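Beta-xylanase (Caldicellulosiruptor kristjanssonii, PDB 7NWN) probably binds plant cell-wall carbohydrate through a calcium-containing family 9 carbohydrate-binding module that forms part of a multimodular, heat-stable xylanase-glucuronoyl esterase. Local coordinates at residues N68-L81 with L139-L152. Numbering follows the deposited sequence.
Sequences NALYVLAEVYDPVL and LLPDGYRVEARIAL. With CA (calcium ion), chain Q; CA (calcium ion), chain R.
Ala69 to Tyr77 pair antiparallel with Gly143 to Ala151, the strand axes 4.6 Å apart at closest, in unbroken register from Ala69-Ala151 to Tyr77-Gly143; Leu70, Val72, Ala74 and Val76 face Ile150, Ala148, Val146 and Tyr144 in the hydrogen-bonded pairs. On the face bearing Leu73 and Glu75, Arg145 bends at chi3 (-63°) and grips Glu75 side-on: NE (2.8 Å) and NH2 (3.0 Å) both meet OE2 from one side of the carboxylate plane. Were Arg145 an alanine, Glu75 OE2 would probably lose both N-H donors and the salt bridge, and Leu73 CD1 the arginine CD it packs on. Farther along, extended Arg149 runs beside Tyr71, its NE donating in the guanidinium plane to OH (3.1 Å), while Ala69 CB lies over the guanidinium face; Asp66 also hydrogen-bonds Tyr71 OH. On the other face, Val76 CB makes a CH-pi contact with the Tyr144 ring, 3.9 Å from its centroid, and Leu81 CD2 touches Tyr144 CD1. Gly143, closing a type II turn, sits where a CB would clash with Val76 O. Glu147 chelates one calcium with Val31, Asp33, Glu35 and Asp37; Asp78 and Val80 bind another with Asp92 and Ala171. These are the central strands of a four-stranded sheet flanked by 58-66 and 133-140, and Leu70, Val72, Ile150 and Leu152 pack against strand 93-99 of the second sheet, as in a beta-sandwich.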
loop_
_atom_site.group_PDB
_atom_site.type_symbol
_atom_site.label_atom_id
_atom_site.label_comp_id
_atom_site.label_asym_id
_atom_site.label_seq_id
_atom_site.Cartn_x
_atom_site.Cartn_y
_atom_site.Cartn_z
ATOM N N ASN A 68 11.157 0.218 11.828
ATOM C CA ASN A 68 10.899 -1.200 11.671
ATOM C C ASN A 68 9.987 -1.546 10.475
ATOM O O ASN A 68 9.787 -2.733 10.201
ATOM C CB ASN A 68 10.268 -1.791 12.938
ATOM C CG ASN A 68 11.113 -1.508 14.165
ATOM O OD1 ASN A 68 12.275 -1.896 14.187
ATOM N ND2 ASN A 68 10.540 -0.850 15.169
ATOM N N ALA A 69 9.363 -0.548 9.841
ATOM C CA ALA A 69 8.163 -0.816 9.044
ATOM C C ALA A 69 7.869 0.301 8.067
ATOM O O ALA A 69 8.211 1.471 8.288
ATOM C CB ALA A 69 6.945 -1.035 9.920
ATOM N N LEU A 70 7.144 -0.110 7.020
ATOM C CA LEU A 70 6.437 0.805 6.147
ATOM C C LEU A 70 4.935 0.713 6.449
ATOM O O LEU A 70 4.427 -0.389 6.629
ATOM C CB LEU A 70 6.711 0.451 4.678
ATOM C CG LEU A 70 6.062 1.373 3.634
ATOM C CD1 LEU A 70 6.673 2.775 3.605
ATOM C CD2 LEU A 70 6.124 0.771 2.254
ATOM N N TYR A 71 4.239 1.860 6.322
ATOM C CA TYR A 71 2.827 2.008 6.674
ATOM C C TYR A 71 2.073 2.542 5.467
ATOM O O TYR A 71 2.553 3.469 4.796
ATOM C CB TYR A 71 2.638 2.987 7.849
ATOM C CG TYR A 71 3.255 2.441 9.121
ATOM C CD1 TYR A 71 2.559 1.557 9.934
ATOM C CD2 TYR A 71 4.559 2.774 9.472
ATOM C CE1 TYR A 71 3.132 1.019 11.077
ATOM C CE2 TYR A 71 5.162 2.237 10.603
ATOM C CZ TYR A 71 4.423 1.409 11.434
ATOM O OH TYR A 71 5.023 0.875 12.528
ATOM N N VAL A 72 0.886 1.961 5.223
ATOM C CA VAL A 72 0.025 2.432 4.145
ATOM C C VAL A 72 -1.356 2.729 4.730
ATOM O O VAL A 72 -1.894 1.871 5.409
ATOM C CB VAL A 72 -0.099 1.395 3.004
ATOM C CG1 VAL A 72 -0.884 1.971 1.813
ATOM C CG2 VAL A 72 1.287 0.884 2.542
ATOM N N LEU A 73 -1.916 3.895 4.392
ATOM C CA LEU A 73 -3.318 4.169 4.689
ATOM C C LEU A 73 -3.994 4.397 3.337
ATOM O O LEU A 73 -3.604 5.336 2.649
ATOM C CB LEU A 73 -3.412 5.451 5.533
ATOM C CG LEU A 73 -4.844 5.944 5.787
ATOM C CD1 LEU A 73 -5.431 5.076 6.857
ATOM C CD2 LEU A 73 -4.799 7.385 6.294
ATOM N N ALA A 74 -4.923 3.515 2.952
ATOM C CA ALA A 74 -5.615 3.694 1.693
ATOM C C ALA A 74 -7.098 3.910 1.977
ATOM O O ALA A 74 -7.687 3.231 2.830
ATOM C CB ALA A 74 -5.375 2.491 0.793
ATOM N N GLU A 75 -7.699 4.855 1.236
ATOM C CA GLU A 75 -9.159 4.928 1.202
ATOM C C GLU A 75 -9.662 4.772 -0.233
ATOM O O GLU A 75 -9.121 5.398 -1.175
ATOM C CB GLU A 75 -9.628 6.285 1.740
ATOM C CG GLU A 75 -9.446 6.351 3.224
ATOM C CD GLU A 75 -9.952 7.603 3.921
ATOM O OE1 GLU A 75 -10.684 8.380 3.304
ATOM O OE2 GLU A 75 -9.620 7.766 5.096
ATOM N N VAL A 76 -10.708 3.946 -0.360
ATOM C CA VAL A 76 -11.279 3.664 -1.657
ATOM C C VAL A 76 -12.741 4.136 -1.638
ATOM O O VAL A 76 -13.508 3.668 -0.799
ATOM C CB VAL A 76 -11.191 2.147 -1.962
ATOM C CG1 VAL A 76 -11.816 1.816 -3.330
ATOM C CG2 VAL A 76 -9.744 1.621 -1.892
ATOM N N TYR A 77 -13.108 4.982 -2.599
ATOM C CA TYR A 77 -14.496 5.277 -2.911
ATOM C C TYR A 77 -14.984 4.240 -3.925
ATOM O O TYR A 77 -14.469 4.157 -5.040
ATOM C CB TYR A 77 -14.591 6.707 -3.456
ATOM C CG TYR A 77 -15.976 7.063 -3.932
ATOM C CD1 TYR A 77 -16.931 7.568 -3.053
ATOM C CD2 TYR A 77 -16.338 6.869 -5.268
ATOM C CE1 TYR A 77 -18.218 7.873 -3.483
ATOM C CE2 TYR A 77 -17.622 7.146 -5.710
ATOM C CZ TYR A 77 -18.558 7.651 -4.812
ATOM O OH TYR A 77 -19.824 7.918 -5.243
ATOM N N ASP A 78 -15.974 3.443 -3.504
ATOM C CA ASP A 78 -16.465 2.313 -4.244
ATOM C C ASP A 78 -17.859 1.997 -3.713
ATOM O O ASP A 78 -18.002 1.383 -2.663
ATOM C CB ASP A 78 -15.528 1.119 -4.121
ATOM C CG ASP A 78 -15.889 -0.086 -4.997
ATOM O OD1 ASP A 78 -16.918 -0.068 -5.732
ATOM O OD2 ASP A 78 -15.112 -1.034 -4.950
ATOM N N PRO A 79 -18.921 2.424 -4.432
ATOM C CA PRO A 79 -20.310 2.192 -3.990
ATOM C C PRO A 79 -20.836 0.744 -3.988
ATOM O O PRO A 79 -21.847 0.453 -3.344
ATOM C CB PRO A 79 -21.122 3.141 -4.892
ATOM C CG PRO A 79 -20.265 3.265 -6.158
ATOM C CD PRO A 79 -18.818 3.196 -5.679
ATOM N N VAL A 80 -20.119 -0.198 -4.620
ATOM C CA VAL A 80 -20.522 -1.600 -4.550
ATOM C C VAL A 80 -19.324 -2.449 -4.131
ATOM O O VAL A 80 -18.396 -2.590 -4.888
ATOM C CB VAL A 80 -21.086 -2.097 -5.904
ATOM C CG1 VAL A 80 -21.521 -3.556 -5.825
ATOM C CG2 VAL A 80 -22.217 -1.207 -6.440
ATOM N N LEU A 81 -19.365 -3.084 -2.962
ATOM C CA LEU A 81 -18.272 -3.942 -2.538
ATOM C C LEU A 81 -18.650 -5.393 -2.772
ATOM O O LEU A 81 -19.701 -5.854 -2.342
ATOM C CB LEU A 81 -17.935 -3.707 -1.063
ATOM C CG LEU A 81 -17.574 -2.250 -0.742
ATOM C CD1 LEU A 81 -17.214 -2.109 0.736
ATOM C CD2 LEU A 81 -16.437 -1.767 -1.658
ATOM N N LEU A 139 -15.249 -0.343 7.047
ATOM C CA LEU A 139 -16.310 0.036 6.117
ATOM C C LEU A 139 -16.709 1.494 6.323
ATOM O O LEU A 139 -16.985 1.912 7.436
ATOM C CB LEU A 139 -17.520 -0.884 6.351
ATOM C CG LEU A 139 -17.311 -2.354 5.998
ATOM C CD1 LEU A 139 -18.665 -3.066 5.923
ATOM C CD2 LEU A 139 -16.592 -2.484 4.655
ATOM N N LEU A 140 -16.724 2.255 5.226
ATOM C CA LEU A 140 -17.129 3.647 5.241
ATOM C C LEU A 140 -18.394 3.767 4.382
ATOM O O LEU A 140 -18.630 2.937 3.511
ATOM C CB LEU A 140 -16.023 4.546 4.642
ATOM C CG LEU A 140 -14.637 4.458 5.308
ATOM C CD1 LEU A 140 -13.683 5.452 4.623
ATOM C CD2 LEU A 140 -14.751 4.833 6.794
ATOM N N PRO A 141 -19.215 4.830 4.574
ATOM C CA PRO A 141 -20.298 5.128 3.622
ATOM C C PRO A 141 -19.640 5.242 2.234
ATOM O O PRO A 141 -18.675 5.975 2.022
ATOM C CB PRO A 141 -20.819 6.489 4.137
ATOM C CG PRO A 141 -20.491 6.465 5.627
ATOM C CD PRO A 141 -19.098 5.822 5.652
ATOM N N ASP A 142 -20.109 4.475 1.258
ATOM C CA ASP A 142 -19.489 4.555 -0.072
ATOM C C ASP A 142 -18.038 4.067 -0.193
ATOM O O ASP A 142 -17.368 4.415 -1.161
ATOM C CB ASP A 142 -19.609 5.957 -0.666
ATOM C CG ASP A 142 -21.064 6.431 -0.680
ATOM O OD1 ASP A 142 -21.969 5.659 -1.158
ATOM O OD2 ASP A 142 -21.296 7.538 -0.157
ATOM N N GLY A 143 -17.528 3.241 0.730
ATOM C CA GLY A 143 -16.203 2.725 0.431
ATOM C C GLY A 143 -15.596 1.998 1.621
ATOM O O GLY A 143 -16.322 1.422 2.452
ATOM N N TYR A 144 -14.260 2.075 1.704
ATOM C CA TYR A 144 -13.610 1.335 2.772
ATOM C C TYR A 144 -12.237 1.958 2.937
ATOM O O TYR A 144 -11.790 2.705 2.063
ATOM C CB TYR A 144 -13.545 -0.180 2.485
ATOM C CG TYR A 144 -12.759 -0.613 1.259
ATOM C CD1 TYR A 144 -13.353 -0.648 -0.011
ATOM C CD2 TYR A 144 -11.436 -1.076 1.362
ATOM C CE1 TYR A 144 -12.670 -1.077 -1.148
ATOM C CE2 TYR A 144 -10.752 -1.540 0.234
ATOM C CZ TYR A 144 -11.358 -1.520 -1.022
ATOM O OH TYR A 144 -10.674 -1.956 -2.126
ATOM N N ARG A 145 -11.600 1.639 4.071
ATOM C CA ARG A 145 -10.266 2.118 4.355
ATOM C C ARG A 145 -9.427 0.877 4.685
ATOM O O ARG A 145 -9.965 -0.044 5.308
ATOM C CB ARG A 145 -10.347 3.022 5.591
ATOM C CG ARG A 145 -8.990 3.532 6.050
ATOM C CD ARG A 145 -9.111 4.451 7.269
ATOM N NE ARG A 145 -9.873 5.655 6.950
ATOM C CZ ARG A 145 -10.895 6.090 7.670
ATOM N NH1 ARG A 145 -11.231 5.443 8.787
ATOM N NH2 ARG A 145 -11.553 7.174 7.245
ATOM N N VAL A 146 -8.133 0.901 4.293
ATOM C CA VAL A 146 -7.161 -0.126 4.635
ATOM C C VAL A 146 -6.054 0.610 5.373
ATOM O O VAL A 146 -5.672 1.686 4.934
ATOM C CB VAL A 146 -6.594 -0.814 3.380
ATOM C CG1 VAL A 146 -5.444 -1.757 3.749
ATOM C CG2 VAL A 146 -7.739 -1.562 2.645
ATOM N N GLU A 147 -5.648 0.068 6.524
ATOM C CA GLU A 147 -4.456 0.566 7.193
ATOM C C GLU A 147 -3.516 -0.625 7.379
ATOM O O GLU A 147 -3.931 -1.604 7.963
ATOM C CB GLU A 147 -4.858 1.152 8.539
ATOM C CG GLU A 147 -3.714 1.977 9.181
ATOM C CD GLU A 147 -4.181 2.798 10.376
ATOM O OE1 GLU A 147 -5.145 2.366 11.062
ATOM O OE2 GLU A 147 -3.616 3.896 10.598
ATOM N N ALA A 148 -2.286 -0.514 6.862
ATOM C CA ALA A 148 -1.399 -1.668 6.681
ATOM C C ALA A 148 -0.001 -1.338 7.216
ATOM O O ALA A 148 0.498 -0.211 7.059
ATOM C CB ALA A 148 -1.335 -2.048 5.211
ATOM N N ARG A 149 0.627 -2.369 7.786
ATOM C CA ARG A 149 2.017 -2.279 8.203
ATOM C C ARG A 149 2.776 -3.427 7.529
ATOM O O ARG A 149 2.305 -4.570 7.581
ATOM C CB ARG A 149 2.088 -2.417 9.725
ATOM C CG ARG A 149 3.506 -2.309 10.291
ATOM C CD ARG A 149 3.561 -2.578 11.813
ATOM N NE ARG A 149 4.859 -2.221 12.432
ATOM C CZ ARG A 149 5.786 -3.151 12.666
ATOM N NH1 ARG A 149 5.555 -4.428 12.347
ATOM N NH2 ARG A 149 6.900 -2.810 13.283
ATOM N N ILE A 150 3.926 -3.095 6.911
ATOM C CA ILE A 150 4.857 -4.096 6.401
ATOM C C ILE A 150 6.201 -3.980 7.153
ATOM O O ILE A 150 6.848 -2.957 7.075
ATOM C CB ILE A 150 5.039 -3.895 4.892
ATOM C CG1 ILE A 150 3.748 -4.169 4.119
ATOM C CG2 ILE A 150 6.198 -4.767 4.422
ATOM C CD1 ILE A 150 3.737 -3.547 2.741
ATOM N N ALA A 151 6.540 -5.001 7.929
ATOM C CA ALA A 151 7.793 -5.079 8.675
ATOM C C ALA A 151 8.946 -5.161 7.652
ATOM O O ALA A 151 8.867 -5.931 6.694
ATOM C CB ALA A 151 7.699 -6.330 9.524
ATOM N N LEU A 152 9.939 -4.270 7.780
ATOM C CA LEU A 152 11.085 -4.174 6.886
ATOM C C LEU A 152 12.226 -5.030 7.437
ATOM O O LEU A 152 12.371 -5.164 8.657
ATOM C CB LEU A 152 11.490 -2.701 6.830
ATOM C CG LEU A 152 10.445 -1.832 6.133
ATOM C CD1 LEU A 152 10.755 -0.339 6.314
ATOM C CD2 LEU A 152 10.368 -2.221 4.649
HETATM CA CA CA Q . -16.570 -2.590 -6.205
HETATM CA CA CA R . -4.738 4.186 12.745
HETATM O O HOH W 1 7.381 -0.223 14.446
HETATM O O HOH W 2 10.963 -4.965 11.152
HETATM O O HOH W 3 -18.001 -1.433 -8.028
HETATM O O HOH W 4 -5.413 5.248 14.847
#